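Blue-light-activated histidine kinase 2 (Erythrobacter litoralis HTCC2594, PDB 4R39) acts as a blue-light-activated sensory kinase that transfers phosphate from ATP to a protein histidine and is involved in increased virulence in light, this chain being its C-terminal kinase part. Local coordinates at residues Ala89-Ile94 against Gly124-Leu129; Val150-Ser155 against Leu162-Glu167; Ala199-Thr204 against Val212-Pro217. All blocks are in the same frame, centred on the assembly; numbering follows the deposited sequence.

Contact 1 (Ala89-Ile94 against Gly124-Leu129); sequences AYLGRI and GRIGLL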
ATOM      1  N   ALA A  89      -2.703   4.345  11.830  1.00 12.19           N
ATOM      2  CA  ALA A  89      -2.483   3.088  12.535  1.00 12.37           C
ATOM      3  C   ALA A  89      -2.191   1.986  11.524  1.00 12.37           C
ATOM      4  O   ALA A  89      -1.238   1.228  11.658  1.00 12.37           O
ATOM      5  CB  ALA A  89      -3.705   2.734  13.368  1.00 12.82           C
ATOM      6  N   TYR A  90      -3.027   1.932  10.499  1.00 12.64           N
ATOM      7  CA  TYR A  90      -2.940   0.923   9.459  1.00 14.07           C
ATOM      8  C   TYR A  90      -1.612   0.994   8.691  1.00 12.53           C
ATOM      9  O   TYR A  90      -0.939  -0.026   8.523  1.00 12.70           O
ATOM     10  CB  TYR A  90      -4.151   1.096   8.541  1.00 13.07           C
ATOM     11  CG  TYR A  90      -4.185   0.246   7.295  1.00 13.45           C
ATOM     12  CD1 TYR A  90      -3.931  -1.114   7.340  1.00 13.78           C
ATOM     13  CD2 TYR A  90      -4.521   0.810   6.074  1.00 14.74           C
ATOM     14  CE1 TYR A  90      -3.983  -1.883   6.195  1.00 14.66           C
ATOM     15  CE2 TYR A  90      -4.581   0.055   4.930  1.00 15.67           C
ATOM     16  CZ  TYR A  90      -4.311  -1.291   4.993  1.00 14.84           C
ATOM     17  OH  TYR A  90      -4.368  -2.046   3.846  1.00 17.97           O
ATOM     18  N   LEU A  91      -1.222   2.186   8.244  1.00 12.62           N
ATOM     19  CA  LEU A  91       0.042   2.341   7.520  1.00 13.04           C
ATOM     20  C   LEU A  91       1.245   2.011   8.408  1.00 13.20           C
ATOM     21  O   LEU A  91       2.245   1.479   7.934  1.00 13.14           O
ATOM     22  CB  LEU A  91       0.190   3.759   6.953  1.00 13.11           C
ATOM     23  CG  LEU A  91      -0.822   4.225   5.902  1.00 14.84           C
ATOM     24  CD1 LEU A  91      -0.449   5.606   5.372  1.00 13.80           C
ATOM     25  CD2 LEU A  91      -0.941   3.233   4.756  1.00 13.82           C
ATOM     26  N   GLY A  92       1.147   2.330   9.694  1.00 11.66           N
ATOM     27  CA  GLY A  92       2.207   2.018  10.637  1.00 11.66           C
ATOM     28  C   GLY A  92       2.460   0.526  10.756  1.00 11.99           C
ATOM     29  O   GLY A  92       3.599   0.091  10.917  1.00 12.05           O
ATOM     30  N   ARG A  93       1.396  -0.265  10.670  1.00 12.87           N
ATOM     31  CA  ARG A  93       1.519  -1.709  10.804  1.00 14.80           C
ATOM     32  C   ARG A  93       2.004  -2.330   9.503  1.00 17.58           C
ATOM     33  O   ARG A  93       2.675  -3.359   9.513  1.00 16.89           O
ATOM     34  CB  ARG A  93       0.187  -2.324  11.218  1.00 15.55           C
ATOM     35  CG  ARG A  93      -0.321  -1.825  12.556  1.00 18.81           C
ATOM     36  CD  ARG A  93      -1.601  -2.533  12.942  1.00 16.91           C
ATOM     37  NE  ARG A  93      -1.329  -3.872  13.453  1.00 20.27           N
ATOM     38  CZ  ARG A  93      -2.190  -4.884  13.414  1.00 21.21           C
ATOM     39  NH1 ARG A  93      -3.389  -4.727  12.871  1.00 20.99           N
ATOM     40  NH2 ARG A  93      -1.845  -6.062  13.915  1.00 19.97           N
ATOM     41  N   ILE A  94       1.653  -1.707   8.380  1.00 13.03           N
ATOM     42  CA  ILE A  94       2.157  -2.140   7.086  1.00 13.23           C
ATOM     43  C   ILE A  94       3.659  -1.924   7.071  1.00 13.03           C
ATOM     44  O   ILE A  94       4.422  -2.834   6.750  1.00 15.17           O
ATOM     45  CB  ILE A  94       1.500  -1.353   5.933  1.00 13.11           C
ATOM     46  CG1 ILE A  94       0.081  -1.871   5.691  1.00 13.54           C
ATOM     47  CG2 ILE A  94       2.311  -1.474   4.647  1.00 13.27           C
ATOM     48  CD1 ILE A  94      -0.729  -1.016   4.734  1.00 14.12           C
ATOM     49  N   GLY A 124      -7.646   0.806   1.792  1.00 20.56           N
ATOM     50  CA  GLY A 124      -7.145  -0.312   1.016  1.00 21.78           C
ATOM     51  C   GLY A 124      -6.273   0.122  -0.145  1.00 18.19           C
ATOM     52  O   GLY A 124      -5.223  -0.467  -0.387  1.00 17.95           O
ATOM     53  N   ARG A 125      -6.705   1.150  -0.867  1.00 17.30           N
ATOM     54  CA  ARG A 125      -5.922   1.665  -1.984  1.00 17.48           C
ATOM     55  C   ARG A 125      -4.595   2.240  -1.494  1.00 18.84           C
ATOM     56  O   ARG A 125      -3.541   1.936  -2.049  1.00 20.20           O
ATOM     57  CB  ARG A 125      -6.705   2.724  -2.771  1.00 17.81           C
ATOM     58  CG  ARG A 125      -7.887   2.167  -3.561  1.00 19.07           C
ATOM     59  CD  ARG A 125      -8.457   3.201  -4.518  1.00 22.14           C
ATOM     60  NE  ARG A 125      -9.884   3.003  -4.764  1.00 23.88           N
ATOM     61  CZ  ARG A 125     -10.391   2.230  -5.718  1.00 28.93           C
ATOM     62  NH1 ARG A 125      -9.596   1.555  -6.545  1.00 34.94           N
ATOM     63  NH2 ARG A 125     -11.706   2.131  -5.846  1.00 29.49           N
ATOM     64  N   ILE A 126      -4.643   3.058  -0.446  1.00 16.47           N
ATOM     65  CA  ILE A 126      -3.436   3.694   0.069  1.00 13.94           C
ATOM     66  C   ILE A 126      -2.496   2.672   0.698  1.00 13.65           C
ATOM     67  O   ILE A 126      -1.286   2.742   0.503  1.00 13.45           O
ATOM     68  CB  ILE A 126      -3.765   4.789   1.107  1.00 14.79           C
ATOM     69  CG1 ILE A 126      -4.527   5.930   0.436  1.00 15.55           C
ATOM     70  CG2 ILE A 126      -2.483   5.335   1.751  1.00 13.27           C
ATOM     71  CD1 ILE A 126      -5.146   6.905   1.415  1.00 14.82           C
ATOM     72  N   GLY A 127      -3.056   1.734   1.456  1.00 17.86           N
ATOM     73  CA  GLY A 127      -2.265   0.715   2.122  1.00 16.12           C
ATOM     74  C   GLY A 127      -1.444  -0.099   1.138  1.00 17.86           C
ATOM     75  O   GLY A 127      -0.239  -0.278   1.319  1.00 16.39           O
ATOM     76  N   LEU A 128      -2.096  -0.588   0.090  1.00 16.95           N
ATOM     77  CA  LEU A 128      -1.407  -1.341  -0.950  1.00 19.82           C
ATOM     78  C   LEU A 128      -0.386  -0.467  -1.661  1.00 21.08           C
ATOM     79  O   LEU A 128       0.698  -0.930  -2.009  1.00 17.65           O
ATOM     80  CB  LEU A 128      -2.404  -1.899  -1.964  1.00 19.08           C
ATOM     81  CG  LEU A 128      -3.049  -3.240  -1.614  1.00 22.33           C
ATOM     82  CD1 LEU A 128      -4.138  -3.556  -2.616  1.00 28.08           C
ATOM     83  CD2 LEU A 128      -2.019  -4.361  -1.588  1.00 24.53           C
ATOM     84  N   LEU A 129      -0.742   0.794  -1.879  1.00 16.82           N
ATOM     85  CA  LEU A 129       0.173   1.751  -2.483  1.00 18.78           C
ATOM     86  C   LEU A 129       1.462   1.850  -1.678  1.00 20.97           C
ATOM     87  O   LEU A 129       2.560   1.713  -2.222  1.00 18.38           O
ATOM     88  CB  LEU A 129      -0.483   3.130  -2.555  1.00 19.32           C
ATOM     89  CG  LEU A 129      -0.759   3.649  -3.963  1.00 25.31           C
ATOM     90  CD1 LEU A 129      -1.597   4.915  -3.903  1.00 25.78           C
ATOM     91  CD2 LEU A 129       0.548   3.903  -4.694  1.00 25.36           C
TER

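Contact 2 (Val150-Ser155 against Leu162-Glu167); sequences VQLRSS and LRVTVE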
ATOM      1  N   VAL A 150      15.182   5.122   4.718  1.00 14.40           N
ATOM      2  CA  VAL A 150      13.871   5.246   4.102  1.00 13.92           C
ATOM      3  C   VAL A 150      12.985   6.027   5.056  1.00 13.84           C
ATOM      4  O   VAL A 150      13.012   5.802   6.262  1.00 14.06           O
ATOM      5  CB  VAL A 150      13.214   3.884   3.806  1.00 13.66           C
ATOM      6  CG1 VAL A 150      11.909   4.087   3.058  1.00 13.41           C
ATOM      7  CG2 VAL A 150      14.144   3.009   2.990  1.00 13.95           C
ATOM      8  N   GLN A 151      12.211   6.954   4.513  1.00 20.40           N
ATOM      9  CA  GLN A 151      11.258   7.701   5.316  1.00 17.13           C
ATOM     10  C   GLN A 151       9.873   7.596   4.705  1.00 16.79           C
ATOM     11  O   GLN A 151       9.681   7.905   3.538  1.00 17.20           O
ATOM     12  CB  GLN A 151      11.684   9.163   5.425  1.00 20.42           C
ATOM     13  CG  GLN A 151      13.130   9.331   5.864  1.00 25.74           C
ATOM     14  CD  GLN A 151      13.358  10.598   6.663  1.00 31.77           C
ATOM     15  OE1 GLN A 151      13.516  10.554   7.888  1.00 31.47           O
ATOM     16  NE2 GLN A 151      13.389  11.737   5.974  1.00 31.31           N
ATOM     17  N   LEU A 152       8.921   7.132   5.507  1.00 13.26           N
ATOM     18  CA  LEU A 152       7.517   7.133   5.130  1.00 13.09           C
ATOM     19  C   LEU A 152       6.814   8.252   5.890  1.00 13.35           C
ATOM     20  O   LEU A 152       6.900   8.318   7.111  1.00 13.73           O
ATOM     21  CB  LEU A 152       6.879   5.777   5.446  1.00 13.15           C
ATOM     22  CG  LEU A 152       5.353   5.672   5.368  1.00 13.28           C
ATOM     23  CD1 LEU A 152       4.862   5.887   3.950  1.00 13.16           C
ATOM     24  CD2 LEU A 152       4.883   4.322   5.898  1.00 13.76           C
ATOM     25  N   ARG A 153       6.144   9.139   5.161  1.00 17.20           N
ATOM     26  CA  ARG A 153       5.347  10.205   5.763  1.00 17.68           C
ATOM     27  C   ARG A 153       3.931  10.158   5.225  1.00 17.46           C
ATOM     28  O   ARG A 153       3.707   9.825   4.065  1.00 18.83           O
ATOM     29  CB  ARG A 153       5.925  11.583   5.445  1.00 18.01           C
ATOM     30  CG  ARG A 153       6.998  12.068   6.387  1.00 21.17           C
ATOM     31  CD  ARG A 153       7.607  13.370   5.887  1.00 26.03           C
ATOM     32  NE  ARG A 153       9.063  13.273   5.828  1.00 32.58           N
ATOM     33  CZ  ARG A 153       9.781  13.179   4.711  1.00 36.78           C
ATOM     34  NH1 ARG A 153       9.201  13.191   3.515  1.00 35.11           N
ATOM     35  NH2 ARG A 153      11.103  13.088   4.791  1.00 37.52           N
ATOM     36  N   SER A 154       2.981  10.496   6.082  1.00 13.93           N
ATOM     37  CA  SER A 154       1.588  10.613   5.694  1.00 14.05           C
ATOM     38  C   SER A 154       1.046  11.840   6.405  1.00 14.60           C
ATOM     39  O   SER A 154       0.798  11.805   7.612  1.00 15.44           O
ATOM     40  CB  SER A 154       0.818   9.355   6.096  1.00 14.17           C
ATOM     41  OG  SER A 154      -0.519   9.394   5.636  1.00 17.14           O
ATOM     42  N   SER A 155       0.887  12.930   5.655  1.00 18.08           N
ATOM     43  CA  SER A 155       0.553  14.228   6.233  1.00 18.26           C
ATOM     44  C   SER A 155      -0.751  14.776   5.690  1.00 19.27           C
ATOM     45  O   SER A 155      -0.938  14.867   4.478  1.00 19.81           O
ATOM     46  CB  SER A 155       1.650  15.244   5.920  1.00 20.02           C
ATOM     47  OG  SER A 155       2.925  14.757   6.297  1.00 25.71           O
ATOM     48  N   LEU A 162      -4.322  14.811   1.518  1.00 16.70           N
ATOM     49  CA  LEU A 162      -3.364  13.935   2.182  1.00 15.96           C
ATOM     50  C   LEU A 162      -2.164  13.731   1.276  1.00 16.02           C
ATOM     51  O   LEU A 162      -2.320  13.398   0.103  1.00 16.34           O
ATOM     52  CB  LEU A 162      -3.992  12.576   2.483  1.00 15.79           C
ATOM     53  CG  LEU A 162      -3.086  11.591   3.230  1.00 17.18           C
ATOM     54  CD1 LEU A 162      -2.965  11.984   4.692  1.00 15.31           C
ATOM     55  CD2 LEU A 162      -3.592  10.165   3.094  1.00 15.39           C
ATOM     56  N   ARG A 163      -0.968  13.932   1.816  1.00 15.44           N
ATOM     57  CA  ARG A 163       0.255  13.675   1.069  1.00 15.34           C
ATOM     58  C   ARG A 163       1.003  12.511   1.677  1.00 14.64           C
ATOM     59  O   ARG A 163       1.363  12.545   2.853  1.00 14.42           O
ATOM     60  CB  ARG A 163       1.165  14.898   1.055  1.00 15.90           C
ATOM     61  CG  ARG A 163       2.478  14.650   0.336  1.00 16.01           C
ATOM     62  CD  ARG A 163       3.182  15.947   0.011  1.00 17.07           C
ATOM     63  NE  ARG A 163       2.386  16.790  -0.874  1.00 18.64           N
ATOM     64  CZ  ARG A 163       2.657  18.063  -1.135  1.00 21.53           C
ATOM     65  NH1 ARG A 163       3.707  18.648  -0.573  1.00 22.62           N
ATOM     66  NH2 ARG A 163       1.876  18.755  -1.954  1.00 20.36           N
ATOM     67  N   VAL A 164       1.228  11.483   0.867  1.00 14.51           N
ATOM     68  CA  VAL A 164       2.001  10.323   1.286  1.00 14.02           C
ATOM     69  C   VAL A 164       3.327  10.315   0.536  1.00 14.11           C
ATOM     70  O   VAL A 164       3.353  10.366  -0.690  1.00 14.64           O
ATOM     71  CB  VAL A 164       1.231   9.017   1.029  1.00 14.08           C
ATOM     72  CG1 VAL A 164       2.045   7.815   1.485  1.00 13.77           C
ATOM     73  CG2 VAL A 164      -0.110   9.050   1.749  1.00 14.25           C
ATOM     74  N   THR A 165       4.423  10.258   1.289  1.00 16.54           N
ATOM     75  CA  THR A 165       5.768  10.299   0.726  1.00 15.05           C
ATOM     76  C   THR A 165       6.574   9.076   1.137  1.00 16.02           C
ATOM     77  O   THR A 165       6.497   8.632   2.281  1.00 16.37           O
ATOM     78  CB  THR A 165       6.535  11.550   1.210  1.00 17.09           C
ATOM     79  OG1 THR A 165       5.825  12.729   0.822  1.00 20.20           O
ATOM     80  CG2 THR A 165       7.954  11.599   0.624  1.00 17.17           C
ATOM     81  N   VAL A 166       7.347   8.541   0.196  1.00 13.89           N
ATOM     82  CA  VAL A 166       8.360   7.536   0.506  1.00 13.68           C
ATOM     83  C   VAL A 166       9.689   7.992  -0.086  1.00 14.22           C
ATOM     84  O   VAL A 166       9.794   8.218  -1.285  1.00 14.91           O
ATOM     85  CB  VAL A 166       7.966   6.142  -0.011  1.00 13.73           C
ATOM     86  CG1 VAL A 166       9.102   5.142   0.203  1.00 13.71           C
ATOM     87  CG2 VAL A 166       6.698   5.667   0.690  1.00 13.48           C
ATOM     88  N   GLU A 167      10.692   8.121   0.776  1.00 26.56           N
ATOM     89  CA  GLU A 167      11.960   8.763   0.447  1.00 27.53           C
ATOM     90  C   GLU A 167      13.138   7.801   0.635  1.00 30.28           C
ATOM     91  O   GLU A 167      13.250   7.184   1.683  1.00 30.24           O
ATOM     92  CB  GLU A 167      12.161   9.950   1.394  1.00 29.04           C
ATOM     93  CG  GLU A 167      11.956  11.337   0.800  1.00 36.14           C
ATOM     94  CD  GLU A 167      12.461  12.442   1.719  1.00 44.08           C
ATOM     95  OE1 GLU A 167      13.173  12.123   2.699  1.00 42.19           O
ATOM     96  OE2 GLU A 167      12.149  13.628   1.462  1.00 46.76           O
TER

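Contact 3 (Ala199-Thr204 against Val212-Pro217); sequences AELNVT and VNIDIP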
ATOM      1  N   ALA A 199      -5.880  10.509  -7.191  1.00 21.86           N
ATOM      2  CA  ALA A 199      -4.639  11.085  -6.679  1.00 21.07           C
ATOM      3  C   ALA A 199      -3.661  11.448  -7.791  1.00 21.39           C
ATOM      4  O   ALA A 199      -3.898  11.157  -8.960  1.00 22.17           O
ATOM      5  CB  ALA A 199      -3.982  10.109  -5.722  1.00 19.82           C
ATOM      6  N   GLU A 200      -2.561  12.086  -7.402  1.00 35.25           N
ATOM      7  CA  GLU A 200      -1.477  12.432  -8.311  1.00 34.74           C
ATOM      8  C   GLU A 200      -0.199  11.826  -7.762  1.00 35.68           C
ATOM      9  O   GLU A 200       0.126  12.031  -6.600  1.00 34.28           O
ATOM     10  CB  GLU A 200      -1.296  13.948  -8.389  1.00 40.10           C
ATOM     11  CG  GLU A 200      -2.581  14.749  -8.581  1.00 49.23           C
ATOM     12  CD  GLU A 200      -3.011  14.863 -10.033  1.00 52.17           C
ATOM     13  OE1 GLU A 200      -2.144  14.772 -10.932  1.00 51.08           O
ATOM     14  OE2 GLU A 200      -4.224  15.051 -10.274  1.00 56.39           O
ATOM     15  N   LEU A 201       0.523  11.084  -8.596  1.00 28.18           N
ATOM     16  CA  LEU A 201       1.802  10.503  -8.200  1.00 22.37           C
ATOM     17  C   LEU A 201       2.936  11.206  -8.938  1.00 22.38           C
ATOM     18  O   LEU A 201       2.795  11.573 -10.104  1.00 27.34           O
ATOM     19  CB  LEU A 201       1.818   9.003  -8.499  1.00 21.97           C
ATOM     20  CG  LEU A 201       2.995   8.195  -7.940  1.00 21.05           C
ATOM     21  CD1 LEU A 201       2.559   6.765  -7.650  1.00 20.60           C
ATOM     22  CD2 LEU A 201       4.177   8.195  -8.900  1.00 22.38           C
ATOM     23  N   ASN A 202       4.052  11.399  -8.242  1.00 25.49           N
ATOM     24  CA  ASN A 202       5.252  11.996  -8.822  1.00 23.70           C
ATOM     25  C   ASN A 202       6.496  11.274  -8.325  1.00 22.85           C
ATOM     26  O   ASN A 202       6.500  10.741  -7.222  1.00 26.05           O
ATOM     27  CB  ASN A 202       5.348  13.478  -8.465  1.00 27.79           C
ATOM     28  CG  ASN A 202       4.352  14.329  -9.227  1.00 35.20           C
ATOM     29  OD1 ASN A 202       4.537  14.611 -10.416  1.00 36.88           O
ATOM     30  ND2 ASN A 202       3.295  14.757  -8.545  1.00 37.18           N
ATOM     31  N   VAL A 203       7.548  11.268  -9.140  1.00 24.00           N
ATOM     32  CA  VAL A 203       8.780  10.554  -8.809  1.00 22.40           C
ATOM     33  C   VAL A 203      10.010  11.372  -9.167  1.00 22.15           C
ATOM     34  O   VAL A 203      10.047  12.031 -10.204  1.00 27.59           O
ATOM     35  CB  VAL A 203       8.885   9.216  -9.565  1.00 24.67           C
ATOM     36  CG1 VAL A 203      10.027   8.373  -8.995  1.00 23.54           C
ATOM     37  CG2 VAL A 203       7.571   8.454  -9.496  1.00 21.49           C
ATOM     38  N   THR A 204      11.022  11.286  -8.312  1.00 27.30           N
ATOM     39  CA  THR A 204      12.263  12.036  -8.459  1.00 29.58           C
ATOM     40  C   THR A 204      13.440  11.066  -8.341  1.00 30.03           C
ATOM     41  O   THR A 204      13.501  10.295  -7.389  1.00 30.72           O
ATOM     42  CB  THR A 204      12.339  13.122  -7.367  1.00 32.88           C
ATOM     43  OG1 THR A 204      11.374  14.146  -7.641  1.00 32.40           O
ATOM     44  CG2 THR A 204      13.724  13.742  -7.286  1.00 35.46           C
ATOM     45  N   VAL A 212       9.129   9.470  -3.888  1.00 16.22           N
ATOM     46  CA  VAL A 212       7.783   9.291  -4.417  1.00 16.32           C
ATOM     47  C   VAL A 212       6.788  10.082  -3.577  1.00 16.03           C
ATOM     48  O   VAL A 212       6.803   9.998  -2.353  1.00 15.45           O
ATOM     49  CB  VAL A 212       7.374   7.814  -4.403  1.00 16.02           C
ATOM     50  CG1 VAL A 212       6.015   7.632  -5.061  1.00 16.28           C
ATOM     51  CG2 VAL A 212       8.431   6.973  -5.103  1.00 16.37           C
ATOM     52  N   ASN A 213       5.930  10.847  -4.248  1.00 16.74           N
ATOM     53  CA  ASN A 213       4.906  11.642  -3.583  1.00 16.71           C
ATOM     54  C   ASN A 213       3.545  11.417  -4.202  1.00 17.11           C
ATOM     55  O   ASN A 213       3.371  11.602  -5.401  1.00 19.54           O
ATOM     56  CB  ASN A 213       5.239  13.128  -3.668  1.00 17.24           C
ATOM     57  CG  ASN A 213       6.277  13.545  -2.659  1.00 17.74           C
ATOM     58  OD1 ASN A 213       5.983  13.684  -1.472  1.00 22.08           O
ATOM     59  ND2 ASN A 213       7.501  13.760  -3.122  1.00 19.50           N
ATOM     60  N   ILE A 214       2.587  11.015  -3.377  1.00 16.59           N
ATOM     61  CA  ILE A 214       1.209  10.858  -3.817  1.00 17.08           C
ATOM     62  C   ILE A 214       0.357  11.880  -3.091  1.00 17.34           C
ATOM     63  O   ILE A 214       0.305  11.884  -1.865  1.00 19.08           O
ATOM     64  CB  ILE A 214       0.656   9.452  -3.530  1.00 16.68           C
ATOM     65  CG1 ILE A 214       1.564   8.380  -4.136  1.00 17.63           C
ATOM     66  CG2 ILE A 214      -0.740   9.303  -4.113  1.00 17.36           C
ATOM     67  CD1 ILE A 214       2.729   7.983  -3.258  1.00 18.41           C
ATOM     68  N   ASP A 215      -0.289  12.756  -3.851  1.00 22.24           N
ATOM     69  CA  ASP A 215      -1.236  13.710  -3.288  1.00 24.24           C
ATOM     70  C   ASP A 215      -2.648  13.167  -3.469  1.00 24.08           C
ATOM     71  O   ASP A 215      -3.075  12.900  -4.593  1.00 28.55           O
ATOM     72  CB  ASP A 215      -1.086  15.083  -3.955  1.00 26.04           C
ATOM     73  CG  ASP A 215       0.038  15.918  -3.345  1.00 29.39           C
ATOM     74  OD1 ASP A 215       0.244  15.848  -2.112  1.00 28.39           O
ATOM     75  OD2 ASP A 215       0.715  16.653  -4.098  1.00 27.28           O
ATOM     76  N   ILE A 216      -3.365  13.009  -2.357  1.00 19.06           N
ATOM     77  CA  ILE A 216      -4.671  12.349  -2.359  1.00 19.50           C
ATOM     78  C   ILE A 216      -5.767  13.276  -1.830  1.00 20.38           C
ATOM     79  O   ILE A 216      -5.622  13.848  -0.750  1.00 20.18           O
ATOM     80  CB  ILE A 216      -4.634  11.073  -1.495  1.00 18.67           C
ATOM     81  CG1 ILE A 216      -3.543  10.126  -2.006  1.00 17.94           C
ATOM     82  CG2 ILE A 216      -5.990  10.378  -1.510  1.00 19.25           C
ATOM     83  CD1 ILE A 216      -3.098   9.095  -0.996  1.00 17.08           C
ATOM     84  N   PRO A 217      -6.877  13.428  -2.579  1.00 29.15           N
ATOM     85  CA  PRO A 217      -7.946  14.295  -2.073  1.00 25.44           C
ATOM     86  C   PRO A 217      -8.960  13.530  -1.222  1.00 26.10           C
ATOM     87  O   PRO A 217      -9.852  12.875  -1.763  1.00 28.39           O
ATOM     88  CB  PRO A 217      -8.608  14.824  -3.354  1.00 26.12           C
ATOM     89  CG  PRO A 217      -8.070  13.969  -4.494  1.00 29.59           C
ATOM     90  CD  PRO A 217      -7.225  12.884  -3.903  1.00 28.34           C
TER
HETATM   91  O   HOH W   1       2.324  14.622  -6.062  1.00 26.98           O

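Contact 1 (Ala89-Ile94 against Gly124-Leu129)
Tyr90 and Ile94, one helical turn apart, converge on Gly127, and the approach illustrates how a residue without a side chain lets large groups rest on a helix backbone. The two segments run in nearly the same direction, crossing at -26° with their axes 9.9 Å apart.

The aromatic part of the contact belongs to Tyr90. With CG anti to the backbone N (chi1 173°), its ring reaches over to helix 120-140, where CE2 lies 3.7 Å from Gly127 CA. The phenol oxygen continues past this point toward the preceding turn, its OH 4.3 Å from Gly124 CA. It finds its polar partner in Ala64 O, so a hydrogen bond to a third helix fixes the far end of the ring.

The aliphatic contacts lie on one side of that ring. Ile94 CD1 sits 3.6 Å above the plane of the Tyr90 ring, displaced toward its rim, and also 3.5 Å from Gly127 CA, so that this one methyl fills the angle between ring and backbone. Leu91 comes in with its branched end: CD2 meets Ile126 CG2 at 4.0 Å, the two side chains crossing at about a right angle, and also reaches Gly127 CA at 3.9 Å.

Every touching residue is buried. Helix 58-75 covers the Tyr90 side through Leu67 and Leu68, while Leu128 and Leu129 carry helix 120-140 onto helix 185-196. The pair forms part of the helix layer on the mixed sheet, Leu91 against Ser154 of strand 148-156 and Ile126 against Ile216 of strand 211-217.

Contact 2 (Val150-Ser155 against Leu162-Glu167)
Glu167 OE1 takes two donors from the facing strand. Arg153 NH2 forms a salt bridge to it at 3.1 Å, and Gln151 NE2 adds a weak hydrogen bond at 3.3 Å. The guanidinium keeps OE1 close to its own plane yet comes down from above the carboxylate, the two planes standing 80° apart. The arginine runs back along its own strand, and a bend at chi3 (-128°) brings its head down toward the facing strand, with NH1 3.5 Å from Thr165 CG2. Gln151 lies alongside Glu167, pointing the same way, and its OE1 turns to Asn110 on the next strand.

Beneath this polar face runs a regular antiparallel ladder. Gln151 with Glu167, Arg153 with Thr165 and Ser155 with Arg163 are hydrogen-bonded pairs, each with two backbone bonds; Arg163 N to Ser155 O measures 2.8 Å. The intervening pairs are non-hydrogen-bonded and turn to the other face, where Leu152 CD1 packs 3.7 Å from Val166 CG2 and Ser154 OG lies 3.7 Å from Leu162 CD1.

The hairpin thus has a polar, partly charged face and a largely apolar one. Val130, Val133 and Leu134 of helix 120-140, with Ala95 and Leu91 of helix 87-102, cover the apolar face in the helix-on-sheet layering of the Bergerat fold, while strands 107-113 and 211-217 extend the sheet on either side.

Contact 3 (Ala199-Thr204 against Val212-Pro217)
Leu201 and Ile214 lie side by side, pointing the same way, on the packed face of this hairpin, and the pair shows how one antiparallel ladder can serve both a core and a surface. Leu201 CD1 is 4.0 Å from Ile214 CG1. Further along, Ala199 CB touches two isoleucines, 3.7 Å from Ile214 CG2 and equally far from Ile216 CG1. For Ile214 the first torsion places CG2 anti to the backbone N (chi1 -54° for CG1), so its two branches part, CG1 going to Leu201 and CG2 to Ala199. Toward the other end Val203 CG1 and Val212 CG2 are 4.4 Å apart, a looser meeting. Val190 and Val194 of helix 185-196 close over Leu201, and Val133 of helix 120-140 over Val212, whose side chain is about 6 Å from the bound nucleotide analogue.

The opposite face is polar and more open. Glu200 and Asn202 are exposed; Glu200 bends its carboxylate away from the neighbouring strand. Between Asn202 and Asp215 lies a water: Asn202 ND2 donates to it at 2.7 Å, and Asn213 O and Asp215 OD2 are each 3.3 Å from it, acceptors that compete for its protons. The other carboxylate oxygen, Asp215 OD1, makes a salt bridge to Arg163 on the adjoining strand, and Asn213 OD1 probably bonds Thr165 OG1 there.

Within these segments four backbone bonds, two in each of the pairs Glu200 with Asp215 and Asn202 with Asn213, join the strands; Asp215 N to Glu200 O is 2.9 Å. The chemistry implies a division of labour: the backbone bonds hold the strands in register, apolar residues attach this sheet edge to the helices, and the polar face links strands through charge and water.

In the fold
Followed from the N terminus, the three contacts come in series, with none nested in or crossing another. Contact 1 closes first, bringing helix 120-140 back beside helix 87-102 after the chain has laid down strand 107-113. The chain then leaves helix 120-140 for the hairpin of contact 2, and helix 185-196 intervenes before the hairpin of contact 3. Strand 211-217 inserts between 161-168 and 200-204, leaving 200-204 outermost, so both hairpins share one mixed sheet. Contact 1 lies against both hairpins, its Ile126 also packing on Leu162. Helix layer and sheet are thereby joined into the ATP-binding Bergerat fold.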